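Local coordinates for MMS19 nucleotide excision repair protein homolog (PDB 6TBL), which probably serves in the cytosolic iron-sulfur protein assembly complex, which inserts iron-sulfur clusters into proteins of DNA metabolism and genome integrity, at residues A[13-17]-A[28-32]; A[50-55]-A[72-76]. All blocks are in the same frame, centred on the assembly; numbering follows the deposited sequence.

Interaction 1 of 2, residues A[13-17]-A[28-32]; sequences LLEAL and TLSCL
Leu13 and Thr28 meet where the two helices of one HEAT repeat, 9-16 and 22-38, come together, and they pair a polar grip with a greasy one. The polar part is a hydrogen bond given by the hydroxyl of Thr28: OG1 lies 2.9 Å from the carbonyl O of Leu13. It approaches from the flank of the carbonyl, with a C=O...OG1 angle of 116°, and stands 26° out of the carbonyl plane. Within its own segment this oxygen also accepts a weak bond from the backbone N of Ala16, and the threonine adds a partner from the other helix.

The torsion of Thr28 divides its two branches between two tasks. With OG1 opposite the backbone N (chi1 177°), the hydroxyl faces Leu13 while CG2 turns to Ala16 and Leu17. Here the methyl of Ala16 packs on the threonine, its CB 3.6 Å from CB of Thr28. Leu13 and Thr28 run past each other in opposite directions, which carries CD2 of Leu13 beyond the hydroxyl to CB of Cys31, 3.9 Å away. Farther back along the Leu13 side chain, its CB rests against CD2 of Leu32.

A single hydrogen bond thus sits among aliphatic contacts across this helix pair. Leu17 completes the apolar layer. Its side chain and that of Leu32 reach toward each other tip to tip, whereas it crosses Thr28 nearly at a right angle. The same methyl, Leu17 CD2, lies 3.6 Å from CD1 of Leu32 and 3.8 Å from CD2 of Leu29.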
loop_
_atom_site.group_PDB
_atom_site.type_symbol
_atom_site.label_atom_id
_atom_site.label_comp_id
_atom_site.label_asym_id
_atom_site.label_seq_id
_atom_site.Cartn_x
_atom_site.Cartn_y
_atom_site.Cartn_z
ATOM N N LEU A 13 -0.314 43.013 -0.800
ATOM C CA LEU A 13 -0.489 41.918 0.149
ATOM C C LEU A 13 0.143 40.637 -0.374
ATOM O O LEU A 13 0.775 39.890 0.383
ATOM C CB LEU A 13 -1.973 41.698 0.434
ATOM C CG LEU A 13 -2.688 42.753 1.275
ATOM C CD1 LEU A 13 -4.175 42.447 1.353
ATOM C CD2 LEU A 13 -2.082 42.819 2.665
ATOM N N LEU A 14 -0.020 40.364 -1.669
ATOM C CA LEU A 14 0.573 39.166 -2.251
ATOM C C LEU A 14 2.093 39.251 -2.249
ATOM O O LEU A 14 2.775 38.282 -1.894
ATOM C CB LEU A 14 0.041 38.956 -3.666
ATOM C CG LEU A 14 -1.461 38.690 -3.766
ATOM C CD1 LEU A 14 -1.889 38.564 -5.215
ATOM C CD2 LEU A 14 -1.838 37.445 -2.981
ATOM N N GLU A 15 2.643 40.403 -2.634
ATOM C CA GLU A 15 4.090 40.573 -2.630
ATOM C C GLU A 15 4.667 40.591 -1.223
ATOM O O GLU A 15 5.857 40.310 -1.052
ATOM C CB GLU A 15 4.469 41.855 -3.373
ATOM C CG GLU A 15 4.354 41.736 -4.880
ATOM C CD GLU A 15 5.314 40.711 -5.450
ATOM O OE1 GLU A 15 6.485 40.691 -5.015
ATOM O OE2 GLU A 15 4.897 39.919 -6.323
ATOM N N ALA A 16 3.856 40.913 -0.214
ATOM C CA ALA A 16 4.337 40.874 1.161
ATOM C C ALA A 16 4.598 39.453 1.640
ATOM O O ALA A 16 5.355 39.264 2.599
ATOM C CB ALA A 16 3.339 41.562 2.092
ATOM N N LEU A 17 3.993 38.451 0.996
ATOM C CA LEU A 17 4.239 37.064 1.371
ATOM C C LEU A 17 5.672 36.635 1.089
ATOM O O LEU A 17 6.157 35.686 1.712
ATOM C CB LEU A 17 3.269 36.140 0.636
ATOM C CG LEU A 17 1.788 36.327 0.963
ATOM C CD1 LEU A 17 0.926 35.545 -0.006
ATOM C CD2 LEU A 17 1.506 35.898 2.389
ATOM N N THR A 28 0.658 40.541 6.713
ATOM C CA THR A 28 -0.141 40.322 5.511
ATOM C C THR A 28 -1.037 39.096 5.643
ATOM O O THR A 28 -2.142 39.079 5.089
ATOM C CB THR A 28 0.763 40.201 4.283
ATOM O OG1 THR A 28 -0.033 39.930 3.122
ATOM C CG2 THR A 28 1.783 39.088 4.465
ATOM N N LEU A 29 -0.592 38.073 6.379
ATOM C CA LEU A 29 -1.413 36.877 6.551
ATOM C C LEU A 29 -2.683 37.181 7.336
ATOM O O LEU A 29 -3.735 36.588 7.074
ATOM C CB LEU A 29 -0.607 35.777 7.239
ATOM C CG LEU A 29 0.439 35.053 6.390
ATOM C CD1 LEU A 29 1.351 34.211 7.267
ATOM C CD2 LEU A 29 -0.236 34.188 5.337
ATOM N N SER A 30 -2.608 38.101 8.301
ATOM C CA SER A 30 -3.801 38.470 9.055
ATOM C C SER A 30 -4.813 39.221 8.199
ATOM O O SER A 30 -5.989 39.291 8.570
ATOM C CB SER A 30 -3.421 39.315 10.271
ATOM O OG SER A 30 -2.904 40.574 9.875
ATOM N N CYS A 31 -4.382 39.787 7.073
ATOM C CA CYS A 31 -5.296 40.427 6.137
ATOM C C CYS A 31 -5.837 39.457 5.100
ATOM O O CYS A 31 -6.985 39.602 4.662
ATOM C CB CYS A 31 -4.597 41.583 5.418
ATOM S SG CYS A 31 -4.104 42.926 6.490
ATOM N N LEU A 32 -5.036 38.469 4.704
ATOM C CA LEU A 32 -5.416 37.580 3.614
ATOM C C LEU A 32 -6.488 36.581 4.037
ATOM O O LEU A 32 -7.377 36.255 3.244
ATOM C CB LEU A 32 -4.180 36.854 3.088
ATOM C CG LEU A 32 -3.204 37.742 2.320
ATOM C CD1 LEU A 32 -1.907 37.006 2.041
ATOM C CD2 LEU A 32 -3.839 38.222 1.023
#

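Interaction 2 of 2, residues A[50-55]-A[72-76]; sequences LVTKFL and CMHAL
Two sulfur-bearing side chains, Cys72 and Met73, address the same Phe54 ring, one over a face and the other at the edge. They do so between the two antiparallel helices of a HEAT repeat, 47-57 and 63-76, whose local axes approach to 10.3 Å at an angle of 156°. Over the face, CB of Cys72 makes a CH-pi contact, 3.6 Å from the ring centroid of Phe54 and displaced toward the rim. The cysteine sulfur sits more obliquely, with SG 3.9 Å from CZ of Phe54.

Met73 forms the Met-aromatic contact from the edge, its SD 5.3 Å from the centroid of the Phe54 ring and 83° from the ring normal. The same sulfur packs on CB of Phe54. Bends at chi2 (-61°) and chi3 fold the thioether back across the interface, where its CE meets CD2 of Leu55, the two side chains crossing at about a right angle.

Leu76 CD1 also comes in at the edge, near CD2, the ring atom closest to the methionine sulfur. No hydrogen bond joins the two segments; apolar packing and the sulfur and CH-pi contacts with the ring make up the interface, close to the centre of the chain. Leu29 and Leu36 of helix 22-38 also touch Phe54, tying the ring to the preceding repeat. One methyl of Leu76, CD1, lies 3.8 Å from both CD2 of Phe54 and CG2 of Val51.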
loop_
_atom_site.group_PDB
_atom_site.type_symbol
_atom_site.label_atom_id
_atom_site.label_comp_id
_atom_site.label_asym_id
_atom_site.label_seq_id
_atom_site.Cartn_x
_atom_site.Cartn_y
_atom_site.Cartn_z
ATOM N N LEU A 50 -1.122 32.092 -4.150
ATOM C CA LEU A 50 -1.562 31.897 -2.771
ATOM C C LEU A 50 -1.117 30.537 -2.248
ATOM O O LEU A 50 -0.535 30.438 -1.161
ATOM C CB LEU A 50 -3.082 32.048 -2.669
ATOM C CG LEU A 50 -3.647 33.467 -2.795
ATOM C CD1 LEU A 50 -5.165 33.443 -2.941
ATOM C CD2 LEU A 50 -3.233 34.342 -1.618
ATOM N N VAL A 51 -1.377 29.478 -3.017
ATOM C CA VAL A 51 -0.973 28.134 -2.609
ATOM C C VAL A 51 0.539 28.062 -2.441
ATOM O O VAL A 51 1.047 27.531 -1.446
ATOM C CB VAL A 51 -1.478 27.090 -3.622
ATOM C CG1 VAL A 51 -0.870 25.731 -3.330
ATOM C CG2 VAL A 51 -2.991 27.011 -3.590
ATOM N N THR A 52 1.279 28.605 -3.408
ATOM C CA THR A 52 2.736 28.521 -3.370
ATOM C C THR A 52 3.298 29.195 -2.125
ATOM O O THR A 52 4.051 28.580 -1.359
ATOM C CB THR A 52 3.328 29.150 -4.632
ATOM O OG1 THR A 52 2.664 28.623 -5.787
ATOM C CG2 THR A 52 4.813 28.848 -4.731
ATOM N N LYS A 53 2.929 30.458 -1.899
ATOM C CA LYS A 53 3.540 31.228 -0.820
ATOM C C LYS A 53 3.082 30.746 0.551
ATOM O O LYS A 53 3.873 30.735 1.502
ATOM C CB LYS A 53 3.235 32.714 -0.998
ATOM C CG LYS A 53 4.016 33.355 -2.125
ATOM C CD LYS A 53 5.505 33.103 -1.949
ATOM C CE LYS A 53 6.296 33.577 -3.153
ATOM N NZ LYS A 53 7.738 33.245 -3.013
ATOM N N PHE A 54 1.813 30.352 0.677
ATOM C CA PHE A 54 1.335 29.830 1.954
ATOM C C PHE A 54 2.110 28.585 2.363
ATOM O O PHE A 54 2.472 28.426 3.535
ATOM C CB PHE A 54 -0.163 29.526 1.881
ATOM C CG PHE A 54 -1.037 30.749 1.838
ATOM C CD1 PHE A 54 -0.520 32.004 2.116
ATOM C CD2 PHE A 54 -2.382 30.637 1.527
ATOM C CE1 PHE A 54 -1.329 33.124 2.075
ATOM C CE2 PHE A 54 -3.196 31.754 1.484
ATOM C CZ PHE A 54 -2.670 32.999 1.761
ATOM N N LEU A 55 2.383 27.693 1.406
ATOM C CA LEU A 55 3.136 26.483 1.720
ATOM C C LEU A 55 4.560 26.812 2.149
ATOM O O LEU A 55 5.086 26.204 3.090
ATOM C CB LEU A 55 3.136 25.537 0.520
ATOM C CG LEU A 55 1.794 24.901 0.158
ATOM C CD1 LEU A 55 1.908 24.095 -1.126
ATOM C CD2 LEU A 55 1.291 24.029 1.301
ATOM N N CYS A 72 -4.397 30.050 6.696
ATOM C CA CYS A 72 -4.774 30.502 5.361
ATOM C C CYS A 72 -4.970 29.322 4.418
ATOM O O CYS A 72 -5.854 29.353 3.553
ATOM C CB CYS A 72 -3.718 31.459 4.818
ATOM S SG CYS A 72 -3.820 33.125 5.497
ATOM N N MET A 73 -4.146 28.279 4.562
ATOM C CA MET A 73 -4.347 27.062 3.782
ATOM C C MET A 73 -5.714 26.458 4.066
ATOM O O MET A 73 -6.370 25.930 3.161
ATOM C CB MET A 73 -3.245 26.053 4.092
ATOM C CG MET A 73 -1.891 26.434 3.541
ATOM S SD MET A 73 -1.931 26.556 1.745
ATOM C CE MET A 73 -2.442 24.899 1.306
ATOM N N HIS A 74 -6.157 26.524 5.322
ATOM C CA HIS A 74 -7.514 26.110 5.652
ATOM C C HIS A 74 -8.535 27.045 5.017
ATOM O O HIS A 74 -9.529 26.590 4.439
ATOM C CB HIS A 74 -7.683 26.069 7.169
ATOM C CG HIS A 74 -9.024 25.581 7.621
ATOM N ND1 HIS A 74 -10.125 26.405 7.711
ATOM C CD2 HIS A 74 -9.438 24.355 8.023
ATOM C CE1 HIS A 74 -11.161 25.706 8.142
ATOM N NE2 HIS A 74 -10.770 24.460 8.338
ATOM N N ALA A 75 -8.298 28.358 5.099
ATOM C CA ALA A 75 -9.234 29.327 4.546
ATOM C C ALA A 75 -9.303 29.264 3.026
ATOM O O ALA A 75 -10.307 29.693 2.448
ATOM C CB ALA A 75 -8.857 30.740 4.995
ATOM N N LEU A 76 -8.261 28.743 2.371
ATOM C CA LEU A 76 -8.294 28.598 0.920
ATOM C C LEU A 76 -9.426 27.687 0.466
ATOM O O LEU A 76 -9.952 27.856 -0.639
ATOM C CB LEU A 76 -6.957 28.057 0.413
ATOM C CG LEU A 76 -5.882 29.070 0.026
ATOM C CD1 LEU A 76 -4.643 28.347 -0.472
ATOM C CD2 LEU A 76 -6.411 30.009 -1.039
#

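How the interactions relate
Interactions 1 and 2 follow one another along the chain, the first closing the helix pair of HEAT 2 and the second that of HEAT 3. Their centres are about 11 Å apart in the C-terminal part of MMS19; the buried interaction 2 lies close to the centre of the chain, and the partly buried interaction 1 packs against it. Leu29 joins the two: its CD2 lies 3.6 Å from CE1 of Phe54 and 3.7 Å from SG of Cys72, so it touches both helices of the next repeat. Leu14 on Leu50 joins the first helices, and Leu17 packs on Lys53. Contacts within repeats thus merge into contacts between them, as HEAT repeats stack into a solenoid.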